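Long-range contacts in racemase, putative (Roseobacter denitrificans, PDB 3TCS), which binds magnesium and d-alanine in a TIM-barrel active site and may act as an enolase-superfamily racemase or hydro-lyase: residues B[66-75]-B[380-388]; B[290-298]-B[320-328]. All coordinates share one frame; numbering follows the deposited sequence.

Contact 1: residues B[66-75]-B[380-388]; sequences HRQVAPWMLG and RSQYQSSEI
The N-terminal capping domain of the enolase superfamily is an antiparallel sheet backed by helices, and here its helix 58-73 packs on strand 382-387, the last strand of the chain, which returns from beyond the barrel to pair with strand 25-32 at the sheet edge. Helix and strand run in roughly the same direction; the axes of 66-73 and 382-387 lie 30° apart and come within 8.8 Å. His66, buried on the helix, carries the polar half of the contact. Its CG lies anti to the carbonyl carbon, which sends the imidazole out to the strand between Gln384 and Ser386. At the ring edge ND1 and Ser386 OG share a short hydrogen bond of 2.6 Å, fairly straight at 158°, in which either atom could be the donor. The other ring nitrogen, NE2, bonds to Thr30 OG1 on the neighbouring strand, so both nitrogens are held and the ring's rotation is fixed. Over one face lies the side chain of Gln384, whose amide plane is only 14° from that of the ring. The stack is offset: Gln384 CG makes a CH-pi contact, 3.6 Å from the centroid of the His66 ring, while the extended chain carries the amide over the CD2-CG side of the ring, its NE2 ending near His66 CB. A water ties the helix backbone to the same serine, donating to His66 O at 2.7 Å and hydrogen-bonded to Ser386 OG at the same distance. Farther along, the contact turns apolar. Ala70 CB rests 3.8 Å from Ser386 CB, and Leu74 lays CD1 alongside the strand backbone, 3.7 Å from Glu387 N. At the C-terminus the CG2 branch of Ile388 packs against Leu74 CB at 3.5 Å.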
ATOM      1  N   HIS B  66       1.949  14.527  -7.515  1.00  8.05           N
ATOM      2  CA  HIS B  66       1.165  15.593  -8.135  1.00  7.75           C
ATOM      3  C   HIS B  66      -0.301  15.222  -8.313  1.00  8.95           C
ATOM      4  O   HIS B  66      -1.187  16.075  -8.235  1.00 10.33           O
ATOM      5  CB  HIS B  66       1.770  15.961  -9.485  1.00  8.33           C
ATOM      6  CG  HIS B  66       3.094  16.650  -9.377  1.00  8.74           C
ATOM      7  ND1 HIS B  66       3.216  17.971  -9.006  1.00  9.33           N
ATOM      8  CD2 HIS B  66       4.356  16.190  -9.556  1.00  8.95           C
ATOM      9  CE1 HIS B  66       4.497  18.297  -8.959  1.00  8.83           C
ATOM     10  NE2 HIS B  66       5.209  17.234  -9.289  1.00  8.48           N
ATOM     11  N   ARG B  67      -0.554  13.943  -8.543  1.00  8.51           N
ATOM     12  CA  ARG B  67      -1.911  13.467  -8.752  1.00  9.56           C
ATOM     13  C   ARG B  67      -2.700  13.314  -7.458  1.00 11.03           C
ATOM     14  O   ARG B  67      -3.888  13.651  -7.400  1.00  8.98           O
ATOM     15  CB  ARG B  67      -1.877  12.115  -9.467  1.00  9.18           C
ATOM     16  CG  ARG B  67      -3.243  11.564  -9.885  1.00 11.86           C
ATOM     17  CD  ARG B  67      -3.764  12.290 -11.119  1.00 11.20           C
ATOM     18  NE  ARG B  67      -2.906  12.052 -12.275  1.00 12.96           N
ATOM     19  CZ  ARG B  67      -2.938  10.950 -13.018  1.00 13.23           C
ATOM     20  NH1 ARG B  67      -3.795   9.977 -12.737  1.00 12.77           N
ATOM     21  NH2 ARG B  67      -2.100  10.812 -14.037  1.00 13.53           N
ATOM     22  N   GLN B  68      -2.039  12.832  -6.411  1.00  9.43           N
ATOM     23  CA  GLN B  68      -2.739  12.555  -5.164  1.00 10.26           C
ATOM     24  C   GLN B  68      -2.313  13.248  -3.881  1.00 10.49           C
ATOM     25  O   GLN B  68      -2.972  13.087  -2.855  1.00 10.25           O
ATOM     26  CB  GLN B  68      -2.726  11.042  -4.944  1.00 10.10           C
ATOM     27  CG  GLN B  68      -3.427  10.276  -6.060  1.00 11.23           C
ATOM     28  CD  GLN B  68      -3.168   8.782  -5.992  1.00 10.77           C
ATOM     29  OE1 GLN B  68      -2.171   8.292  -6.515  1.00 12.20           O
ATOM     30  NE2 GLN B  68      -4.061   8.058  -5.335  1.00 12.53           N
ATOM     31  N   VAL B  69      -1.220  13.998  -3.906  1.00  9.35           N
ATOM     32  CA  VAL B  69      -0.792  14.683  -2.691  1.00  9.61           C
ATOM     33  C   VAL B  69      -0.912  16.200  -2.814  1.00  9.55           C
ATOM     34  O   VAL B  69      -1.566  16.851  -1.995  1.00 10.11           O
ATOM     35  CB  VAL B  69       0.664  14.321  -2.326  1.00  9.71           C
ATOM     36  CG1 VAL B  69       1.055  14.999  -1.016  1.00 10.21           C
ATOM     37  CG2 VAL B  69       0.803  12.812  -2.194  1.00  8.69           C
ATOM     38  N   ALA B  70      -0.288  16.756  -3.845  1.00 10.96           N
ATOM     39  CA  ALA B  70      -0.304  18.198  -4.074  1.00 11.82           C
ATOM     40  C   ALA B  70      -1.692  18.841  -4.050  1.00 12.79           C
ATOM     41  O   ALA B  70      -1.879  19.914  -3.469  1.00 11.72           O
ATOM     42  CB  ALA B  70       0.392  18.520  -5.395  1.00 12.57           C
ATOM     43  N   PRO B  71      -2.689  18.200  -4.679  1.00 13.61           N
ATOM     44  CA  PRO B  71      -4.035  18.785  -4.686  1.00 15.49           C
ATOM     45  C   PRO B  71      -4.623  19.052  -3.303  1.00 16.35           C
ATOM     46  O   PRO B  71      -5.413  19.979  -3.124  1.00 16.84           O
ATOM     47  CB  PRO B  71      -4.851  17.759  -5.466  1.00 16.74           C
ATOM     48  CG  PRO B  71      -3.843  17.174  -6.402  1.00 15.35           C
ATOM     49  CD  PRO B  71      -2.653  16.978  -5.500  1.00 14.61           C
ATOM     50  N   TRP B  72      -4.234  18.247  -2.320  1.00 15.51           N
ATOM     51  CA  TRP B  72      -4.763  18.407  -0.969  1.00 16.08           C
ATOM     52  C   TRP B  72      -3.919  19.302  -0.073  1.00 16.08           C
ATOM     53  O   TRP B  72      -4.379  19.734   0.986  1.00 16.00           O
ATOM     54  CB  TRP B  72      -4.913  17.036  -0.310  1.00 16.54           C
ATOM     55  CG  TRP B  72      -5.648  16.068  -1.168  1.00 18.54           C
ATOM     56  CD1 TRP B  72      -5.156  14.923  -1.719  1.00 17.84           C
ATOM     57  CD2 TRP B  72      -7.000  16.187  -1.625  1.00 18.61           C
ATOM     58  NE1 TRP B  72      -6.116  14.321  -2.497  1.00 17.91           N
ATOM     59  CE2 TRP B  72      -7.258  15.077  -2.458  1.00 19.30           C
ATOM     60  CE3 TRP B  72      -8.018  17.125  -1.413  1.00 20.73           C
ATOM     61  CZ2 TRP B  72      -8.494  14.877  -3.080  1.00 21.92           C
ATOM     62  CZ3 TRP B  72      -9.248  16.927  -2.033  1.00 21.99           C
ATOM     63  CH2 TRP B  72      -9.473  15.811  -2.857  1.00 22.10           C
ATOM     64  N   MET B  73      -2.693  19.591  -0.498  1.00 15.87           N
ATOM     65  CA  MET B  73      -1.794  20.412   0.306  1.00 15.75           C
ATOM     66  C   MET B  73      -1.610  21.843  -0.177  1.00 16.50           C
ATOM     67  O   MET B  73      -1.341  22.742   0.625  1.00 15.80           O
ATOM     68  CB  MET B  73      -0.435  19.721   0.419  1.00 14.85           C
ATOM     69  CG  MET B  73      -0.526  18.370   1.110  1.00 16.02           C
ATOM     70  SD  MET B  73       1.062  17.597   1.408  1.00 15.69           S
ATOM     71  CE  MET B  73       1.551  18.418   2.929  1.00 16.51           C
ATOM     72  N   LEU B  74      -1.754  22.060  -1.479  1.00 15.65           N
ATOM     73  CA  LEU B  74      -1.605  23.400  -2.033  1.00 16.95           C
ATOM     74  C   LEU B  74      -2.625  24.361  -1.440  1.00 18.01           C
ATOM     75  O   LEU B  74      -3.805  24.029  -1.314  1.00 18.52           O
ATOM     76  CB  LEU B  74      -1.761  23.368  -3.555  1.00 15.37           C
ATOM     77  CG  LEU B  74      -0.586  22.804  -4.356  1.00 16.14           C
ATOM     78  CD1 LEU B  74      -0.950  22.776  -5.831  1.00 16.07           C
ATOM     79  CD2 LEU B  74       0.653  23.667  -4.128  1.00 17.12           C
ATOM     80  N   GLY B  75      -2.160  25.552  -1.068  1.00 18.63           N
ATOM     81  CA  GLY B  75      -3.047  26.556  -0.504  1.00 20.63           C
ATOM     82  C   GLY B  75      -3.414  26.368   0.959  1.00 21.80           C
ATOM     83  O   GLY B  75      -4.091  27.213   1.546  1.00 21.41           O
ATOM     84  N   ARG B 380      19.438  17.657 -15.700  1.00  8.24           N
ATOM     85  CA  ARG B 380      19.085  16.432 -16.414  1.00 10.66           C
ATOM     86  C   ARG B 380      17.792  15.773 -15.948  1.00 10.69           C
ATOM     87  O   ARG B 380      17.358  14.788 -16.538  1.00  9.92           O
ATOM     88  CB  ARG B 380      20.202  15.394 -16.288  1.00 12.99           C
ATOM     89  CG  ARG B 380      21.567  15.866 -16.730  1.00 15.87           C
ATOM     90  CD  ARG B 380      22.537  14.696 -16.821  1.00 20.88           C
ATOM     91  NE  ARG B 380      23.876  15.158 -17.174  1.00 26.90           N
ATOM     92  CZ  ARG B 380      24.863  14.370 -17.593  1.00 28.51           C
ATOM     93  NH1 ARG B 380      24.669  13.063 -17.719  1.00 29.78           N
ATOM     94  NH2 ARG B 380      26.049  14.893 -17.885  1.00 28.62           N
ATOM     95  N   SER B 381      17.170  16.316 -14.910  1.00  9.19           N
ATOM     96  CA  SER B 381      15.952  15.723 -14.355  1.00 10.01           C
ATOM     97  C   SER B 381      14.644  15.985 -15.096  1.00 10.62           C
ATOM     98  O   SER B 381      14.550  16.860 -15.957  1.00 10.47           O
ATOM     99  CB  SER B 381      15.768  16.192 -12.914  1.00  9.47           C
ATOM    100  OG  SER B 381      15.349  17.549 -12.893  1.00  9.99           O
ATOM    101  N   GLN B 382      13.631  15.204 -14.737  1.00 10.70           N
ATOM    102  CA  GLN B 382      12.302  15.365 -15.299  1.00 11.80           C
ATOM    103  C   GLN B 382      11.572  16.277 -14.325  1.00 10.97           C
ATOM    104  O   GLN B 382      11.404  15.954 -13.141  1.00  8.70           O
ATOM    105  CB  GLN B 382      11.575  14.028 -15.398  1.00 12.94           C
ATOM    106  CG  GLN B 382      10.243  14.151 -16.112  1.00 21.73           C
ATOM    107  CD  GLN B 382       9.513  12.833 -16.212  1.00 25.85           C
ATOM    108  OE1 GLN B 382      10.072  11.831 -16.669  1.00 28.36           O
ATOM    109  NE2 GLN B 382       8.254  12.823 -15.787  1.00 29.47           N
ATOM    110  N   TYR B 383      11.140  17.423 -14.832  1.00  8.63           N
ATOM    111  CA  TYR B 383      10.469  18.431 -14.026  1.00  8.92           C
ATOM    112  C   TYR B 383       8.948  18.374 -14.098  1.00  9.53           C
ATOM    113  O   TYR B 383       8.382  18.104 -15.150  1.00  9.31           O
ATOM    114  CB  TYR B 383      10.932  19.814 -14.492  1.00  8.23           C
ATOM    115  CG  TYR B 383      10.264  20.984 -13.810  1.00  8.05           C
ATOM    116  CD1 TYR B 383      10.632  21.372 -12.519  1.00  8.36           C
ATOM    117  CD2 TYR B 383       9.293  21.738 -14.469  1.00  9.64           C
ATOM    118  CE1 TYR B 383      10.054  22.489 -11.913  1.00  8.80           C
ATOM    119  CE2 TYR B 383       8.708  22.854 -13.870  1.00  9.30           C
ATOM    120  CZ  TYR B 383       9.095  23.225 -12.596  1.00  8.89           C
ATOM    121  OH  TYR B 383       8.539  24.344 -12.010  1.00 10.49           O
ATOM    122  N   GLN B 384       8.294  18.633 -12.971  1.00  9.38           N
ATOM    123  CA  GLN B 384       6.833  18.680 -12.925  1.00  9.15           C
ATOM    124  C   GLN B 384       6.441  19.602 -11.783  1.00 11.04           C
ATOM    125  O   GLN B 384       7.052  19.573 -10.717  1.00 10.52           O
ATOM    126  CB  GLN B 384       6.217  17.294 -12.706  1.00  8.78           C
ATOM    127  CG  GLN B 384       4.690  17.322 -12.818  1.00 10.32           C
ATOM    128  CD  GLN B 384       4.054  15.948 -12.808  1.00 10.39           C
ATOM    129  OE1 GLN B 384       4.737  14.928 -12.919  1.00 11.61           O
ATOM    130  NE2 GLN B 384       2.728  15.914 -12.690  1.00 10.63           N
ATOM    131  N   SER B 385       5.439  20.442 -11.999  1.00 11.68           N
ATOM    132  CA  SER B 385       5.029  21.350 -10.942  1.00 13.63           C
ATOM    133  C   SER B 385       3.523  21.423 -10.775  1.00 13.76           C
ATOM    134  O   SER B 385       2.761  21.154 -11.703  1.00 14.59           O
ATOM    135  CB  SER B 385       5.569  22.756 -11.214  1.00 15.36           C
ATOM    136  OG  SER B 385       4.965  23.296 -12.372  1.00 21.28           O
ATOM    137  N   SER B 386       3.113  21.780  -9.568  1.00 13.95           N
ATOM    138  CA  SER B 386       1.710  21.946  -9.223  1.00 15.02           C
ATOM    139  C   SER B 386       1.656  23.235  -8.425  1.00 15.78           C
ATOM    140  O   SER B 386       2.436  23.415  -7.496  1.00 13.08           O
ATOM    141  CB  SER B 386       1.219  20.786  -8.357  1.00 14.17           C
ATOM    142  OG  SER B 386       1.143  19.586  -9.101  1.00 13.66           O
ATOM    143  N   GLU B 387       0.751  24.137  -8.786  1.00 17.19           N
ATOM    144  CA  GLU B 387       0.640  25.395  -8.060  1.00 21.75           C
ATOM    145  C   GLU B 387      -0.790  25.906  -8.036  1.00 23.45           C
ATOM    146  O   GLU B 387      -1.641  25.422  -8.778  1.00 23.13           O
ATOM    147  CB  GLU B 387       1.561  26.444  -8.688  1.00 23.34           C
ATOM    148  CG  GLU B 387       1.244  26.776 -10.128  1.00 28.54           C
ATOM    149  CD  GLU B 387       2.313  27.651 -10.760  1.00 33.14           C
ATOM    150  OE1 GLU B 387       2.603  28.732 -10.203  1.00 34.78           O
ATOM    151  OE2 GLU B 387       2.864  27.255 -11.812  1.00 35.37           O
ATOM    152  N   ILE B 388      -1.055  26.875  -7.167  1.00 26.77           N
ATOM    153  CA  ILE B 388      -2.386  27.456  -7.055  1.00 31.21           C
ATOM    154  C   ILE B 388      -2.385  28.928  -7.453  1.00 33.83           C
ATOM    155  O   ILE B 388      -1.311  29.426  -7.862  1.00 36.01           O
ATOM    156  CB  ILE B 388      -2.940  27.315  -5.618  1.00 32.45           C
ATOM    157  CG1 ILE B 388      -1.864  27.679  -4.589  1.00 33.28           C
ATOM    158  CG2 ILE B 388      -3.422  25.895  -5.393  1.00 33.90           C
ATOM    159  CD1 ILE B 388      -1.413  29.124  -4.630  1.00 35.47           C
ATOM    160  OXT ILE B 388      -3.456  29.564  -7.355  1.00 37.33           O
TER
HETATM  161  O   HOH W   1      -1.362  18.659  -9.002  1.00 19.08           O

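Contact 2: residues B[290-298]-B[320-328]; sequences TLRVVEMAR and HLLRAIPNA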
ATOM      1  N   THR B 290       7.009   9.664  10.919  1.00  7.54           N
ATOM      2  CA  THR B 290       8.030   8.868  11.594  1.00  8.85           C
ATOM      3  C   THR B 290       8.038   9.224  13.087  1.00  8.66           C
ATOM      4  O   THR B 290       8.209   8.351  13.940  1.00  8.81           O
ATOM      5  CB  THR B 290       9.431   9.115  10.995  1.00  8.50           C
ATOM      6  OG1 THR B 290       9.438   8.702   9.621  1.00  6.05           O
ATOM      7  CG2 THR B 290      10.483   8.320  11.759  1.00  8.57           C
ATOM      8  N   LEU B 291       7.841  10.503  13.401  1.00  7.17           N
ATOM      9  CA  LEU B 291       7.812  10.943  14.795  1.00  8.49           C
ATOM     10  C   LEU B 291       6.657  10.287  15.563  1.00  8.74           C
ATOM     11  O   LEU B 291       6.735  10.101  16.779  1.00  7.89           O
ATOM     12  CB  LEU B 291       7.701  12.467  14.875  1.00  9.33           C
ATOM     13  CG  LEU B 291       8.957  13.226  14.427  1.00 11.07           C
ATOM     14  CD1 LEU B 291       8.709  14.729  14.490  1.00 12.60           C
ATOM     15  CD2 LEU B 291      10.129  12.838  15.317  1.00 10.84           C
ATOM     16  N   ARG B 292       5.584   9.941  14.857  1.00  7.92           N
ATOM     17  CA  ARG B 292       4.459   9.278  15.511  1.00  9.76           C
ATOM     18  C   ARG B 292       4.899   7.878  15.926  1.00  9.19           C
ATOM     19  O   ARG B 292       4.542   7.404  17.003  1.00  9.11           O
ATOM     20  CB  ARG B 292       3.254   9.188  14.576  1.00 11.00           C
ATOM     21  CG  ARG B 292       2.679  10.535  14.193  1.00 15.03           C
ATOM     22  CD  ARG B 292       1.394  10.376  13.405  1.00 16.45           C
ATOM     23  NE  ARG B 292       1.121  11.550  12.582  1.00 21.49           N
ATOM     24  CZ  ARG B 292       0.106  11.641  11.727  1.00 21.80           C
ATOM     25  NH1 ARG B 292      -0.735  10.625  11.590  1.00 19.40           N
ATOM     26  NH2 ARG B 292      -0.052  12.737  10.992  1.00 22.01           N
ATOM     27  N   VAL B 293       5.683   7.220  15.074  1.00  9.21           N
ATOM     28  CA  VAL B 293       6.179   5.888  15.393  1.00  9.07           C
ATOM     29  C   VAL B 293       7.212   5.997  16.514  1.00  9.23           C
ATOM     30  O   VAL B 293       7.244   5.169  17.420  1.00  7.48           O
ATOM     31  CB  VAL B 293       6.807   5.211  14.157  1.00  9.35           C
ATOM     32  CG1 VAL B 293       7.482   3.896  14.553  1.00  9.57           C
ATOM     33  CG2 VAL B 293       5.720   4.942  13.121  1.00  9.28           C
ATOM     34  N   VAL B 294       8.047   7.030  16.452  1.00  7.54           N
ATOM     35  CA  VAL B 294       9.056   7.255  17.483  1.00  8.84           C
ATOM     36  C   VAL B 294       8.378   7.382  18.852  1.00  9.29           C
ATOM     37  O   VAL B 294       8.869   6.851  19.852  1.00  8.18           O
ATOM     38  CB  VAL B 294       9.864   8.537  17.194  1.00  8.02           C
ATOM     39  CG1 VAL B 294      10.712   8.916  18.401  1.00  8.20           C
ATOM     40  CG2 VAL B 294      10.754   8.322  15.976  1.00  8.22           C
ATOM     41  N   GLU B 295       7.249   8.085  18.895  1.00  8.00           N
ATOM     42  CA  GLU B 295       6.521   8.258  20.151  1.00  9.72           C
ATOM     43  C   GLU B 295       5.894   6.936  20.622  1.00  9.37           C
ATOM     44  O   GLU B 295       5.900   6.636  21.814  1.00 10.16           O
ATOM     45  CB  GLU B 295       5.453   9.344  19.986  1.00 11.62           C
ATOM     46  CG  GLU B 295       4.532   9.554  21.188  1.00 14.13           C
ATOM     47  CD  GLU B 295       5.267   9.794  22.504  1.00 16.32           C
ATOM     48  OE1 GLU B 295       6.373  10.382  22.501  1.00 14.63           O
ATOM     49  OE2 GLU B 295       4.719   9.405  23.560  1.00 16.91           O
ATOM     50  N   MET B 296       5.353   6.148  19.695  1.00  8.50           N
ATOM     51  CA  MET B 296       4.774   4.852  20.065  1.00 10.16           C
ATOM     52  C   MET B 296       5.864   4.036  20.746  1.00  8.94           C
ATOM     53  O   MET B 296       5.646   3.423  21.792  1.00  9.18           O
ATOM     54  CB  MET B 296       4.318   4.067  18.838  1.00 10.14           C
ATOM     55  CG  MET B 296       3.152   4.637  18.070  1.00 11.41           C
ATOM     56  SD  MET B 296       2.844   3.603  16.622  1.00 13.00           S
ATOM     57  CE  MET B 296       1.615   4.597  15.763  1.00 12.96           C
ATOM     58  N   ALA B 297       7.036   4.022  20.119  1.00  8.40           N
ATOM     59  CA  ALA B 297       8.181   3.282  20.633  1.00  8.61           C
ATOM     60  C   ALA B 297       8.664   3.850  21.960  1.00  9.06           C
ATOM     61  O   ALA B 297       8.924   3.101  22.906  1.00  8.72           O
ATOM     62  CB  ALA B 297       9.318   3.305  19.616  1.00  7.57           C
ATOM     63  N   ARG B 298       8.780   5.173  22.028  1.00  8.29           N
ATOM     64  CA  ARG B 298       9.251   5.826  23.243  1.00  9.48           C
ATOM     65  C   ARG B 298       8.383   5.459  24.445  1.00 11.14           C
ATOM     66  O   ARG B 298       8.894   5.035  25.487  1.00 11.30           O
ATOM     67  CB  ARG B 298       9.261   7.347  23.069  1.00  9.00           C
ATOM     68  CG  ARG B 298       9.916   8.093  24.232  1.00  9.67           C
ATOM     69  CD  ARG B 298       9.337   9.497  24.392  1.00 11.49           C
ATOM     70  NE  ARG B 298       7.905   9.446  24.681  1.00 12.37           N
ATOM     71  CZ  ARG B 298       7.377   8.972  25.805  1.00 13.85           C
ATOM     72  NH1 ARG B 298       8.160   8.510  26.774  1.00 14.63           N
ATOM     73  NH2 ARG B 298       6.061   8.941  25.958  1.00 15.12           N
ATOM     74  N   HIS B 320      19.594  13.651  11.150  1.00  5.88           N
ATOM     75  CA  HIS B 320      18.949  14.734  11.889  1.00  7.12           C
ATOM     76  C   HIS B 320      17.975  14.180  12.923  1.00  6.89           C
ATOM     77  O   HIS B 320      17.910  14.672  14.052  1.00  8.95           O
ATOM     78  CB  HIS B 320      18.188  15.675  10.947  1.00  6.61           C
ATOM     79  CG  HIS B 320      19.049  16.706  10.286  1.00  7.67           C
ATOM     80  ND1 HIS B 320      19.903  16.410   9.244  1.00 10.77           N
ATOM     81  CD2 HIS B 320      19.181  18.034  10.513  1.00  5.66           C
ATOM     82  CE1 HIS B 320      20.521  17.512   8.857  1.00  6.57           C
ATOM     83  NE2 HIS B 320      20.101  18.511   9.611  1.00 10.57           N
ATOM     84  N   LEU B 321      17.218  13.159  12.537  1.00  7.46           N
ATOM     85  CA  LEU B 321      16.254  12.557  13.450  1.00  7.53           C
ATOM     86  C   LEU B 321      16.958  11.967  14.671  1.00  7.26           C
ATOM     87  O   LEU B 321      16.528  12.179  15.806  1.00  8.78           O
ATOM     88  CB  LEU B 321      15.455  11.455  12.744  1.00  6.51           C
ATOM     89  CG  LEU B 321      14.372  10.789  13.608  1.00 11.26           C
ATOM     90  CD1 LEU B 321      13.216  11.761  13.815  1.00 10.36           C
ATOM     91  CD2 LEU B 321      13.875   9.520  12.945  1.00 10.68           C
ATOM     92  N   LEU B 322      18.045  11.235  14.434  1.00  7.11           N
ATOM     93  CA  LEU B 322      18.789  10.608  15.519  1.00  7.89           C
ATOM     94  C   LEU B 322      19.431  11.606  16.479  1.00 10.51           C
ATOM     95  O   LEU B 322      19.741  11.255  17.618  1.00 11.51           O
ATOM     96  CB  LEU B 322      19.848   9.658  14.953  1.00  7.48           C
ATOM     97  CG  LEU B 322      19.314   8.364  14.323  1.00  6.27           C
ATOM     98  CD1 LEU B 322      20.469   7.584  13.725  1.00  9.59           C
ATOM     99  CD2 LEU B 322      18.599   7.517  15.381  1.00  6.69           C
ATOM    100  N   ARG B 323      19.628  12.843  16.029  1.00  9.51           N
ATOM    101  CA  ARG B 323      20.214  13.871  16.887  1.00  9.58           C
ATOM    102  C   ARG B 323      19.113  14.549  17.691  1.00  9.42           C
ATOM    103  O   ARG B 323      19.384  15.442  18.490  1.00  9.44           O
ATOM    104  CB  ARG B 323      20.931  14.943  16.057  1.00 10.12           C
ATOM    105  CG  ARG B 323      22.279  14.539  15.456  1.00 12.00           C
ATOM    106  CD  ARG B 323      23.351  14.266  16.518  1.00 11.48           C
ATOM    107  NE  ARG B 323      23.486  15.332  17.512  1.00 11.85           N
ATOM    108  CZ  ARG B 323      24.365  15.306  18.511  1.00 12.21           C
ATOM    109  NH1 ARG B 323      25.187  14.273  18.639  1.00 10.57           N
ATOM    110  NH2 ARG B 323      24.408  16.292  19.398  1.00 11.33           N
ATOM    111  N   ALA B 324      17.870  14.127  17.486  1.00  9.37           N
ATOM    112  CA  ALA B 324      16.764  14.757  18.190  1.00 10.50           C
ATOM    113  C   ALA B 324      15.871  13.859  19.047  1.00 11.21           C
ATOM    114  O   ALA B 324      15.409  14.282  20.103  1.00 13.65           O
ATOM    115  CB  ALA B 324      15.905  15.522  17.194  1.00  8.56           C
ATOM    116  N   ILE B 325      15.627  12.627  18.622  1.00 11.07           N
ATOM    117  CA  ILE B 325      14.731  11.772  19.398  1.00  9.34           C
ATOM    118  C   ILE B 325      15.325  11.315  20.732  1.00 10.00           C
ATOM    119  O   ILE B 325      16.533  11.116  20.850  1.00 10.91           O
ATOM    120  CB  ILE B 325      14.267  10.557  18.563  1.00  8.29           C
ATOM    121  CG1 ILE B 325      15.459   9.685  18.178  1.00  9.87           C
ATOM    122  CG2 ILE B 325      13.547  11.049  17.305  1.00 10.75           C
ATOM    123  CD1 ILE B 325      15.051   8.362  17.537  1.00 10.81           C
ATOM    124  N   PRO B 326      14.474  11.143  21.760  1.00 10.27           N
ATOM    125  CA  PRO B 326      14.906  10.718  23.097  1.00 12.54           C
ATOM    126  C   PRO B 326      15.210   9.231  23.260  1.00 12.20           C
ATOM    127  O   PRO B 326      15.828   8.827  24.250  1.00 13.73           O
ATOM    128  CB  PRO B 326      13.738  11.146  23.977  1.00 13.58           C
ATOM    129  CG  PRO B 326      12.566  10.855  23.100  1.00 13.01           C
ATOM    130  CD  PRO B 326      13.025  11.419  21.749  1.00 12.50           C
ATOM    131  N   ASN B 327      14.773   8.422  22.305  1.00  9.90           N
ATOM    132  CA  ASN B 327      14.980   6.978  22.375  1.00 10.25           C
ATOM    133  C   ASN B 327      15.725   6.450  21.149  1.00 10.10           C
ATOM    134  O   ASN B 327      15.323   5.461  20.537  1.00  9.86           O
ATOM    135  CB  ASN B 327      13.622   6.276  22.510  1.00  9.88           C
ATOM    136  CG  ASN B 327      12.665   6.628  21.371  1.00  8.73           C
ATOM    137  OD1 ASN B 327      12.728   7.727  20.811  1.00 10.35           O
ATOM    138  ND2 ASN B 327      11.764   5.702  21.036  1.00  7.55           N
ATOM    139  N   ALA B 328      16.817   7.117  20.797  1.00 10.86           N
ATOM    140  CA  ALA B 328      17.606   6.702  19.643  1.00 10.75           C
ATOM    141  C   ALA B 328      18.345   5.398  19.911  1.00 11.07           C
ATOM    142  O   ALA B 328      18.759   5.126  21.042  1.00  9.18           O
ATOM    143  CB  ALA B 328      18.606   7.793  19.274  1.00 12.28           C
TER
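In the TIM-barrel domain, helix 287-300 lies beside the end of helix 314-322 and the turn that follows it, joining two successive helical elements of the barrel's outer layer. Apolar contacts make up the inner part. Leu291 and Leu321 pass side by side, pointing opposite ways, with Leu291 CD2 and Leu321 CD1 3.6 Å apart, and the other branch of Leu321 reaches Thr290: its CD2 is 3.8 Å from Thr290 CG2. Thr290 turns its hydroxyl to Gly286 O, one helical turn back, leaving the methyl for the leucine. Val294 sits against the loop, with CG1, anti to the backbone N (chi1 169°), meeting Ile325 CG2 at 3.7 Å. At the outer end Pro326 crosses Arg298 at about a right angle, its CG touching the aliphatic CD of the arginine.

The polar contacts centre on Asn327. Its ND2 gives a weak, bent hydrogen bond (3.3 Å, 143°) to Val294 O, a carbonyl already bonded to Arg298 N within the helix; the stronger partner of Asn327 ND2 is Leu302 O, beyond the helix, so the amide bridges helix 287-300 to the chain that follows it. Asn327 OD1 is buried without a polar partner, with Val294 CG1 3.4 Å away.

The charged pair stays on the helix surface. Bent at chi3 (61°), Arg298 turns its guanidinium back over its own helix and grips Glu295 side-on in a salt bridge, NE meeting OE1 and NH2 meeting OE2, each at 2.8 Å on the syn side, both donors tilted somewhat out of the carboxylate plane.

Overall arrangement
Contact 1 belongs to the capping domain and contact 2 to the barrel, so together they sample both parts of the enolase-superfamily fold. Their centres lie 29 Å apart and their nearest atoms about 10 Å. Along the chain, 290-298 and 320-328 both fall within the long span between 66-75 and 380-388, and the last strand returns to the capping domain after the barrel is complete. Contact 1 lies away from the magnesium and d-alanine sites. Contact 2 is nearer: the side chain of Thr290 is about 11 Å from that of Glu257, which binds the active-site magnesium together with Asp205 and Glu231.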